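Local coordinates for calcium binding protein (Fasciola hepatica, PDB 5FX0) that probably binds calcium ions as a whole protein, of which this chain is the dynein light chain-like domain, seen here as a two-chain assembly, at residues 15-20 with 29-34; 36-41 with 46-51; 53-58 with 67-72. All blocks are in the same frame, centred on the assembly; numbering follows the deposited sequence.

Contact 1: 15-20 with 29-34; sequences IEMIAT and EVTEKF
I15 and M17, on the strand 15-20, reach one residue of the helix segment 29-34, T31, in a small apolar contact that shows how a sheet's border strand can lean on a helix through a few methyl groups. Read along the helix, T31 is where the two segments touch. Its chi1 of 57° sets OG1 between the backbone N and the carbonyl carbon, and this hydroxyl is bonded to the carbonyls of Q27 and V28 one turn back. With the polar branch held on its own helix, T31 offers its methyl to the strand: I15 CG2 lies 3.7 Å from T31 CG2 and 3.9 Å from T31 CB. The second arm of I15 bends past the same residue, so that I15 CD1 comes within 4.1 Å of T31 O and the isoleucine straddles the base of the threonine. M17 arrives from further along the strand, its side chain roughly perpendicular to that of T31. Bends at chi2 (61°) and chi3 curl its chain back toward the helix, and M17 CE ends 4.1 Å from T31 CG2. One turn later F34 also directs its CB toward the strand, yet F34 CD2 stays 4.9 Å from I15 CD1, a loose approach. Burial is modest, 147 Å² over both segments, and no hydrogen bond crosses. This belongs to the dynein light chain-like domain, in which the helix 24-40 lies on an antiparallel sheet. The strand 15-20 borders that sheet beside the strand 87-92, with a classic beta bulge where I18 and A19 both face Q89. F34 turns edge-to-face with F90 of that neighbouring strand, while V30 packs on M55 of the helix 48-63.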
loop_
_atom_site.group_PDB
_atom_site.type_symbol
_atom_site.label_atom_id
_atom_site.label_comp_id
_atom_site.label_asym_id
_atom_site.label_seq_id
_atom_site.Cartn_x
_atom_site.Cartn_y
_atom_site.Cartn_z
ATOM N N ILE A 15 13.240 -7.784 13.105
ATOM C CA ILE A 15 12.005 -7.793 12.344
ATOM C C ILE A 15 10.873 -7.791 13.331
ATOM O O ILE A 15 10.845 -8.648 14.205
ATOM C CB ILE A 15 11.907 -9.062 11.476
ATOM C CG1 ILE A 15 12.886 -8.973 10.310
ATOM C CG2 ILE A 15 10.477 -9.314 10.978
ATOM C CD1 ILE A 15 12.422 -8.064 9.180
ATOM N N GLU A 16 9.932 -6.869 13.169
ATOM C CA GLU A 16 8.764 -6.773 14.043
ATOM C C GLU A 16 7.474 -7.063 13.257
ATOM O O GLU A 16 7.101 -6.314 12.352
ATOM C CB GLU A 16 8.718 -5.383 14.650
ATOM C CG GLU A 16 7.582 -5.105 15.643
ATOM C CD GLU A 16 7.226 -3.606 15.720
ATOM O OE1 GLU A 16 8.152 -2.748 15.809
ATOM O OE2 GLU A 16 6.017 -3.278 15.679
ATOM N N MET A 17 6.785 -8.143 13.618
ATOM C CA MET A 17 5.554 -8.535 12.951
ATOM C C MET A 17 4.471 -7.579 13.355
ATOM O O MET A 17 4.411 -7.207 14.508
ATOM C CB MET A 17 5.131 -9.959 13.343
ATOM C CG MET A 17 4.025 -10.567 12.466
ATOM S SD MET A 17 4.447 -10.749 10.708
ATOM C CE MET A 17 6.136 -11.385 10.729
ATOM N N ILE A 18 3.650 -7.176 12.389
ATOM C CA ILE A 18 2.464 -6.328 12.601
ATOM C C ILE A 18 1.206 -7.209 12.509
ATOM O O ILE A 18 0.468 -7.325 13.477
ATOM C CB ILE A 18 2.420 -5.163 11.578
ATOM C CG1 ILE A 18 3.631 -4.247 11.784
ATOM C CG2 ILE A 18 1.144 -4.355 11.741
ATOM C CD1 ILE A 18 3.858 -3.210 10.693
ATOM N N ALA A 19 1.015 -7.854 11.359
ATOM C CA ALA A 19 -0.108 -8.741 11.079
ATOM C C ALA A 19 0.243 -9.679 9.956
ATOM O O ALA A 19 0.875 -9.272 8.963
ATOM C CB ALA A 19 -1.366 -7.965 10.680
ATOM N N THR A 20 -0.207 -10.924 10.092
ATOM C CA THR A 20 -0.019 -11.915 9.047
ATOM C C THR A 20 -1.106 -12.978 9.050
ATOM O O THR A 20 -1.699 -13.282 10.091
ATOM C CB THR A 20 1.406 -12.555 9.146
ATOM O OG1 THR A 20 1.670 -13.360 7.992
ATOM C CG2 THR A 20 1.562 -13.385 10.363
ATOM N N GLU A 29 10.750 -17.115 5.941
ATOM C CA GLU A 29 11.366 -16.948 4.602
ATOM C C GLU A 29 11.195 -15.543 4.042
ATOM O O GLU A 29 12.149 -14.939 3.556
ATOM C CB GLU A 29 10.759 -17.899 3.581
ATOM C CG GLU A 29 11.118 -19.353 3.766
ATOM C CD GLU A 29 10.546 -20.238 2.668
ATOM O OE1 GLU A 29 9.376 -20.027 2.252
ATOM O OE2 GLU A 29 11.274 -21.160 2.230
ATOM N N VAL A 30 9.968 -15.043 4.105
ATOM C CA VAL A 30 9.639 -13.730 3.584
ATOM C C VAL A 30 10.406 -12.631 4.323
ATOM O O VAL A 30 10.972 -11.734 3.681
ATOM C CB VAL A 30 8.125 -13.468 3.662
ATOM C CG1 VAL A 30 7.778 -12.024 3.349
ATOM C CG2 VAL A 30 7.390 -14.389 2.700
ATOM N N THR A 31 10.438 -12.689 5.656
ATOM C CA THR A 31 11.143 -11.654 6.422
ATOM C C THR A 31 12.680 -11.725 6.263
ATOM O O THR A 31 13.306 -10.697 6.112
ATOM C CB THR A 31 10.748 -11.642 7.903
ATOM O OG1 THR A 31 10.983 -12.919 8.462
ATOM C CG2 THR A 31 9.283 -11.279 8.090
ATOM N N GLU A 32 13.277 -12.914 6.231
ATOM C CA GLU A 32 14.739 -13.023 5.986
ATOM C C GLU A 32 15.129 -12.485 4.599
ATOM O O GLU A 32 16.112 -11.755 4.461
ATOM C CB GLU A 32 15.252 -14.455 6.130
ATOM C CG GLU A 32 14.999 -15.133 7.480
ATOM C CD GLU A 32 15.766 -14.558 8.662
ATOM O OE1 GLU A 32 16.579 -13.612 8.505
ATOM O OE2 GLU A 32 15.544 -15.082 9.781
ATOM N N LYS A 33 14.325 -12.817 3.590
ATOM C CA LYS A 33 14.465 -12.235 2.250
ATOM C C LYS A 33 14.405 -10.705 2.259
ATOM O O LYS A 33 15.265 -10.040 1.664
ATOM C CB LYS A 33 13.407 -12.798 1.286
ATOM C CG LYS A 33 13.568 -12.359 -0.161
ATOM C CD LYS A 33 14.734 -13.067 -0.819
ATOM C CE LYS A 33 15.117 -12.463 -2.170
ATOM N NZ LYS A 33 16.588 -12.602 -2.396
ATOM N N PHE A 34 13.413 -10.135 2.937
ATOM C CA PHE A 34 13.345 -8.679 3.018
ATOM C C PHE A 34 14.609 -8.078 3.659
ATOM O O PHE A 34 15.117 -7.058 3.198
ATOM C CB PHE A 34 12.127 -8.228 3.792
ATOM C CG PHE A 34 11.876 -6.755 3.712
ATOM C CD1 PHE A 34 11.269 -6.213 2.606
ATOM C CD2 PHE A 34 12.258 -5.915 4.732
ATOM C CE1 PHE A 34 11.017 -4.856 2.517
ATOM C CE2 PHE A 34 11.995 -4.552 4.663
ATOM C CZ PHE A 34 11.371 -4.025 3.553
#

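Contact 2: 36-41 with 46-51; sequences SLVTAH and EEMKDV
The imidazole of H41 and a methyl of V51 are brought together by their first torsions: H41 places CG anti to its carbonyl carbon (chi1 -60°), and V51 does the same with CG2. The result fastens a helix-loop-helix hairpin, the pair of consecutive helices 24-40 and 48-63 of the dynein light chain-like fold, just where the chain turns from one to the other. H41 is the first residue to leave helical geometry, and its ring reaches across to the first turn of the second helix. V51 CG2 sits over one face in a CH-pi contact, 4.0 Å from the ring centroid and 21° off the normal. D50 CB meets the edge in the ring plane, 3.8 Å from H41 CE1, so aliphatic carbon approaches the ring from two directions. The other methyl of V51 serves the first helix: V51 CG1 rests 4.0 Å from V38 CG2 and 4.2 Å from L37 CB. Each valine thus reaches across, their side chains nearly perpendicular, and V38 CG1 also touches M48 CE. M48 itself packs on W77 of the second subunit, which brings the start of the helix 48-63 to the dimer interface. E47, bent at chi2, lifts its carboxylate beside the imidazole, the two planes 67° apart, and E47 OE1 comes to 2.9 Å from H41 ND1, obliquely to the ring.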
loop_
_atom_site.group_PDB
_atom_site.type_symbol
_atom_site.label_atom_id
_atom_site.label_comp_id
_atom_site.label_asym_id
_atom_site.label_seq_id
_atom_site.Cartn_x
_atom_site.Cartn_y
_atom_site.Cartn_z
ATOM N N SER A 36 17.673 -9.282 3.686
ATOM C CA SER A 36 18.856 -9.357 2.819
ATOM C C SER A 36 18.726 -8.391 1.650
ATOM O O SER A 36 19.724 -7.806 1.225
ATOM C CB SER A 36 19.103 -10.781 2.307
ATOM O OG SER A 36 18.489 -10.984 1.048
ATOM N N LEU A 37 17.504 -8.223 1.136
ATOM C CA LEU A 37 17.273 -7.284 0.047
ATOM C C LEU A 37 17.527 -5.843 0.457
ATOM O O LEU A 37 18.133 -5.083 -0.314
ATOM C CB LEU A 37 15.873 -7.422 -0.537
ATOM C CG LEU A 37 15.555 -8.692 -1.325
ATOM C CD1 LEU A 37 14.102 -8.638 -1.752
ATOM C CD2 LEU A 37 16.459 -8.831 -2.545
ATOM N N VAL A 38 17.091 -5.469 1.661
ATOM C CA VAL A 38 17.245 -4.088 2.138
ATOM C C VAL A 38 18.702 -3.810 2.503
ATOM O O VAL A 38 19.198 -2.721 2.279
ATOM C CB VAL A 38 16.324 -3.783 3.343
ATOM C CG1 VAL A 38 16.540 -2.381 3.872
ATOM C CG2 VAL A 38 14.860 -3.915 2.957
ATOM N N THR A 39 19.364 -4.808 3.073
ATOM C CA THR A 39 20.735 -4.699 3.505
ATOM C C THR A 39 21.663 -4.554 2.314
ATOM O O THR A 39 22.479 -3.649 2.299
ATOM C CB THR A 39 21.118 -5.906 4.366
ATOM O OG1 THR A 39 20.288 -5.906 5.530
ATOM C CG2 THR A 39 22.582 -5.837 4.802
ATOM N N ALA A 40 21.524 -5.422 1.317
ATOM C CA ALA A 40 22.260 -5.277 0.053
ATOM C C ALA A 40 22.225 -3.829 -0.480
ATOM O O ALA A 40 23.271 -3.235 -0.748
ATOM C CB ALA A 40 21.733 -6.253 -0.995
ATOM N N HIS A 41 21.033 -3.239 -0.546
ATOM C CA HIS A 41 20.862 -1.887 -1.095
ATOM C C HIS A 41 21.237 -0.772 -0.078
ATOM O O HIS A 41 20.920 0.389 -0.306
ATOM C CB HIS A 41 19.403 -1.682 -1.576
ATOM C CG HIS A 41 18.946 -2.630 -2.657
ATOM N ND1 HIS A 41 18.064 -2.251 -3.649
ATOM C CD2 HIS A 41 19.218 -3.938 -2.888
ATOM C CE1 HIS A 41 17.814 -3.279 -4.441
ATOM N NE2 HIS A 41 18.500 -4.316 -3.999
ATOM N N GLU A 46 15.651 5.774 -2.315
ATOM C CA GLU A 46 15.524 5.635 -3.775
ATOM C C GLU A 46 15.826 4.226 -4.322
ATOM O O GLU A 46 15.741 4.001 -5.532
ATOM C CB GLU A 46 16.430 6.638 -4.484
ATOM C CG GLU A 46 16.022 8.087 -4.283
ATOM C CD GLU A 46 16.200 8.922 -5.542
ATOM O OE1 GLU A 46 17.322 8.936 -6.095
ATOM O OE2 GLU A 46 15.216 9.560 -5.979
ATOM N N GLU A 47 16.205 3.300 -3.447
ATOM C CA GLU A 47 16.342 1.886 -3.789
ATOM C C GLU A 47 15.099 1.027 -3.481
ATOM O O GLU A 47 15.068 -0.161 -3.836
ATOM C CB GLU A 47 17.560 1.309 -3.042
ATOM C CG GLU A 47 18.900 1.647 -3.681
ATOM C CD GLU A 47 19.009 1.147 -5.114
ATOM O OE1 GLU A 47 18.463 0.063 -5.422
ATOM O OE2 GLU A 47 19.633 1.846 -5.940
ATOM N N MET A 48 14.075 1.613 -2.852
ATOM C CA MET A 48 12.993 0.807 -2.272
ATOM C C MET A 48 12.011 0.258 -3.312
ATOM O O MET A 48 11.532 -0.881 -3.181
ATOM C CB MET A 48 12.284 1.568 -1.144
ATOM C CG MET A 48 13.077 1.663 0.146
ATOM S SD MET A 48 13.452 0.075 0.940
ATOM C CE MET A 48 15.182 -0.111 0.510
ATOM N N LYS A 49 11.746 1.031 -4.359
ATOM C CA LYS A 49 11.022 0.502 -5.528
ATOM C C LYS A 49 11.635 -0.810 -6.044
ATOM O O LYS A 49 10.891 -1.730 -6.406
ATOM C CB LYS A 49 10.936 1.526 -6.675
ATOM C CG LYS A 49 9.613 2.263 -6.755
ATOM C CD LYS A 49 9.577 3.199 -7.958
ATOM C CE LYS A 49 8.334 4.081 -7.915
ATOM N NZ LYS A 49 8.309 5.099 -9.002
ATOM N N ASP A 50 12.968 -0.910 -6.053
ATOM C CA ASP A 50 13.635 -2.151 -6.500
ATOM C C ASP A 50 13.435 -3.271 -5.493
ATOM O O ASP A 50 13.162 -4.411 -5.872
ATOM C CB ASP A 50 15.140 -1.948 -6.734
ATOM C CG ASP A 50 15.437 -0.850 -7.760
ATOM O OD1 ASP A 50 14.673 -0.738 -8.747
ATOM O OD2 ASP A 50 16.424 -0.095 -7.569
ATOM N N VAL A 51 13.563 -2.940 -4.209
ATOM C CA VAL A 51 13.265 -3.906 -3.141
ATOM C C VAL A 51 11.812 -4.384 -3.251
ATOM O O VAL A 51 11.572 -5.589 -3.182
ATOM C CB VAL A 51 13.549 -3.337 -1.740
ATOM C CG1 VAL A 51 13.103 -4.326 -0.663
ATOM C CG2 VAL A 51 15.040 -2.978 -1.603
#

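Contact 3: 53-58 with 67-72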
loop_
_atom_site.group_PDB
_atom_site.type_symbol
_atom_site.label_atom_id
_atom_site.label_comp_id
_atom_site.label_asym_id
_atom_site.label_seq_id
_atom_site.Cartn_x
_atom_site.Cartn_y
_atom_site.Cartn_z
ATOM N N GLN A 53 10.004 -4.566 -5.876
ATOM C CA GLN A 53 9.949 -5.388 -7.089
ATOM C C GLN A 53 10.489 -6.788 -6.856
ATOM O O GLN A 53 9.816 -7.761 -7.177
ATOM C CB GLN A 53 10.718 -4.720 -8.229
ATOM C CG GLN A 53 10.424 -5.305 -9.603
ATOM C CD GLN A 53 11.413 -4.847 -10.662
ATOM O OE1 GLN A 53 11.643 -5.545 -11.641
ATOM N NE2 GLN A 53 12.006 -3.673 -10.467
ATOM N N ASP A 54 11.686 -6.886 -6.294
ATOM C CA ASP A 54 12.283 -8.197 -5.949
ATOM C C ASP A 54 11.503 -9.012 -4.908
ATOM O O ASP A 54 11.413 -10.239 -5.009
ATOM C CB ASP A 54 13.737 -8.031 -5.500
ATOM C CG ASP A 54 14.612 -7.382 -6.581
ATOM O OD1 ASP A 54 14.298 -7.538 -7.792
ATOM O OD2 ASP A 54 15.599 -6.695 -6.211
ATOM N N MET A 55 10.922 -8.344 -3.922
ATOM C CA MET A 55 10.010 -9.040 -3.034
ATOM C C MET A 55 8.862 -9.674 -3.829
ATOM O O MET A 55 8.577 -10.859 -3.666
ATOM C CB MET A 55 9.454 -8.120 -1.940
ATOM C CG MET A 55 10.402 -7.868 -0.805
ATOM S SD MET A 55 10.863 -9.308 0.171
ATOM C CE MET A 55 9.269 -9.891 0.749
ATOM N N LYS A 56 8.210 -8.884 -4.673
ATOM C CA LYS A 56 7.064 -9.376 -5.453
ATOM C C LYS A 56 7.432 -10.551 -6.371
ATOM O O LYS A 56 6.669 -11.497 -6.474
ATOM C CB LYS A 56 6.354 -8.237 -6.213
ATOM C CG LYS A 56 6.208 -8.472 -7.709
ATOM C CD LYS A 56 4.877 -8.009 -8.251
ATOM C CE LYS A 56 4.537 -8.716 -9.558
ATOM N NZ LYS A 56 3.205 -9.377 -9.458
ATOM N N ASN A 57 8.586 -10.471 -7.026
ATOM C CA ASN A 57 9.095 -11.547 -7.898
ATOM C C ASN A 57 9.468 -12.816 -7.125
ATOM O O ASN A 57 9.085 -13.910 -7.535
ATOM C CB ASN A 57 10.306 -11.070 -8.717
ATOM C CG ASN A 57 9.953 -9.967 -9.722
ATOM O OD1 ASN A 57 8.796 -9.736 -10.031
ATOM N ND2 ASN A 57 10.964 -9.273 -10.212
ATOM N N TYR A 58 10.190 -12.668 -6.011
ATOM C CA TYR A 58 10.552 -13.810 -5.147
ATOM C C TYR A 58 9.317 -14.595 -4.693
ATOM O O TYR A 58 9.302 -15.823 -4.704
ATOM C CB TYR A 58 11.361 -13.333 -3.933
ATOM C CG TYR A 58 11.568 -14.354 -2.826
ATOM C CD1 TYR A 58 12.626 -15.279 -2.873
ATOM C CD2 TYR A 58 10.725 -14.375 -1.703
ATOM C CE1 TYR A 58 12.819 -16.194 -1.843
ATOM C CE2 TYR A 58 10.905 -15.290 -0.678
ATOM C CZ TYR A 58 11.954 -16.187 -0.742
ATOM O OH TYR A 58 12.112 -17.086 0.288
ATOM N N TRP A 67 1.419 -11.533 -6.405
ATOM C CA TRP A 67 1.691 -10.721 -5.204
ATOM C C TRP A 67 1.767 -9.223 -5.498
ATOM O O TRP A 67 2.087 -8.836 -6.608
ATOM C CB TRP A 67 2.958 -11.197 -4.516
ATOM C CG TRP A 67 2.779 -12.549 -3.930
ATOM C CD1 TRP A 67 2.887 -13.739 -4.575
ATOM C CD2 TRP A 67 2.424 -12.860 -2.582
ATOM N NE1 TRP A 67 2.639 -14.776 -3.715
ATOM C CE2 TRP A 67 2.359 -14.270 -2.482
ATOM C CE3 TRP A 67 2.170 -12.088 -1.440
ATOM C CZ2 TRP A 67 2.059 -14.922 -1.293
ATOM C CZ3 TRP A 67 1.849 -12.746 -0.264
ATOM C CH2 TRP A 67 1.794 -14.151 -0.206
ATOM N N GLN A 68 1.371 -8.417 -4.508
ATOM C CA GLN A 68 1.578 -6.959 -4.443
ATOM C C GLN A 68 2.507 -6.751 -3.262
ATOM O O GLN A 68 2.382 -7.449 -2.257
ATOM C CB GLN A 68 0.304 -6.179 -4.092
ATOM C CG GLN A 68 -1.021 -6.721 -4.590
ATOM C CD GLN A 68 -1.218 -6.465 -6.055
ATOM O OE1 GLN A 68 -0.290 -6.063 -6.751
ATOM N NE2 GLN A 68 -2.429 -6.693 -6.535
ATOM N N CYS A 69 3.420 -5.795 -3.374
ATOM C CA CYS A 69 4.287 -5.383 -2.275
ATOM C C CYS A 69 4.305 -3.866 -2.221
ATOM O O CYS A 69 4.482 -3.199 -3.243
ATOM C CB CYS A 69 5.715 -5.916 -2.425
ATOM S SG CYS A 69 6.760 -5.504 -0.992
ATOM N N VAL A 70 4.087 -3.332 -1.030
ATOM C CA VAL A 70 4.166 -1.915 -0.762
ATOM C C VAL A 70 5.141 -1.750 0.392
ATOM O O VAL A 70 5.056 -2.468 1.391
ATOM C CB VAL A 70 2.784 -1.326 -0.398
ATOM C CG1 VAL A 70 2.888 0.135 0.026
ATOM C CG2 VAL A 70 1.835 -1.424 -1.570
ATOM N N ILE A 71 6.073 -0.814 0.253
ATOM C CA ILE A 71 6.986 -0.465 1.318
ATOM C C ILE A 71 6.687 0.958 1.686
ATOM O O ILE A 71 6.480 1.805 0.808
ATOM C CB ILE A 71 8.450 -0.620 0.900
ATOM C CG1 ILE A 71 8.710 -2.048 0.437
ATOM C CG2 ILE A 71 9.387 -0.317 2.062
ATOM C CD1 ILE A 71 10.121 -2.238 -0.080
ATOM N N LEU A 72 6.659 1.231 2.983
ATOM C CA LEU A 72 6.426 2.574 3.430
ATOM C C LEU A 72 7.053 2.887 4.754
ATOM O O LEU A 72 7.596 2.032 5.414
ATOM C CB LEU A 72 4.939 2.861 3.482
ATOM C CG LEU A 72 4.142 2.021 4.465
ATOM C CD1 LEU A 72 3.342 2.915 5.390
ATOM C CD2 LEU A 72 3.228 1.098 3.685
#
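The helix 53-58 and the strand 67-72 run nearly antiparallel, their N-to-C directions 155° apart and their axes 7.5 Å from each other at the closest. They come nearest at the beginning of the strand, where K56 and W67 have their CA atoms 5.5 Å apart, so a side chain can bridge directly to backbone. K56 does this. Its chi1 of 126° lies off the staggered positions, and further bends at chi2 and chi4 carry the chain back toward the start of the strand, where K56 NZ donates to W67 O at 3.1 Å. The ammonium approaches in the carbonyl plane, with a C=O...N angle of 151°, while K56 CD lies 3.3 Å from the same W67 O. The lysine is buried, and its charge has a stronger partner in a salt bridge with D60, one turn further along the helix; D60 also accepts the backbone N-H of W67. A carboxylate and a carbonyl thus both hold the buried ammonium, and D60, through its two oxygens, grips both residues of the bridge, K56 at NZ and W67 at its N-H. Beside this polar link the contact is apolar. C69, two residues on, points to the same side as W67, and with SG anti to its backbone N it settles 3.9 Å from M55 CB; the rest of M55 then curls away toward V30. At the root of the lysine, K56 CB is 4.5 Å from C69 CB. Helix 48-63 here lies against a strand that borders the sheet within its own chain. Backbone bonds join Q68, V70 and L72 to the strand 95-101, and the other edge continues as an antiparallel ladder of residues 69-72 with a strand of the second subunit, as in dynein light chain dimers.

Overall arrangement
The contacts follow one another along the chain without overlap, and their centres lie 11 to 15 Å apart in a single dynein light chain-like domain. Contact 1 joins the first strand to the helix 24-40, contact 2 closes that helix onto the helix 48-63, and contact 3 lays the second helix on the strand 67-72, at the opposite border of the same four-stranded sheet. Shared packing makes them continuous: F34 of contact 1 meets V51 of contact 2, and I71 of contact 3 touches both. The helical pair therefore spans the sheet from border to border, and contacts 2 and 3 both touch the second subunit, the strand 67-72 extending the sheet into it.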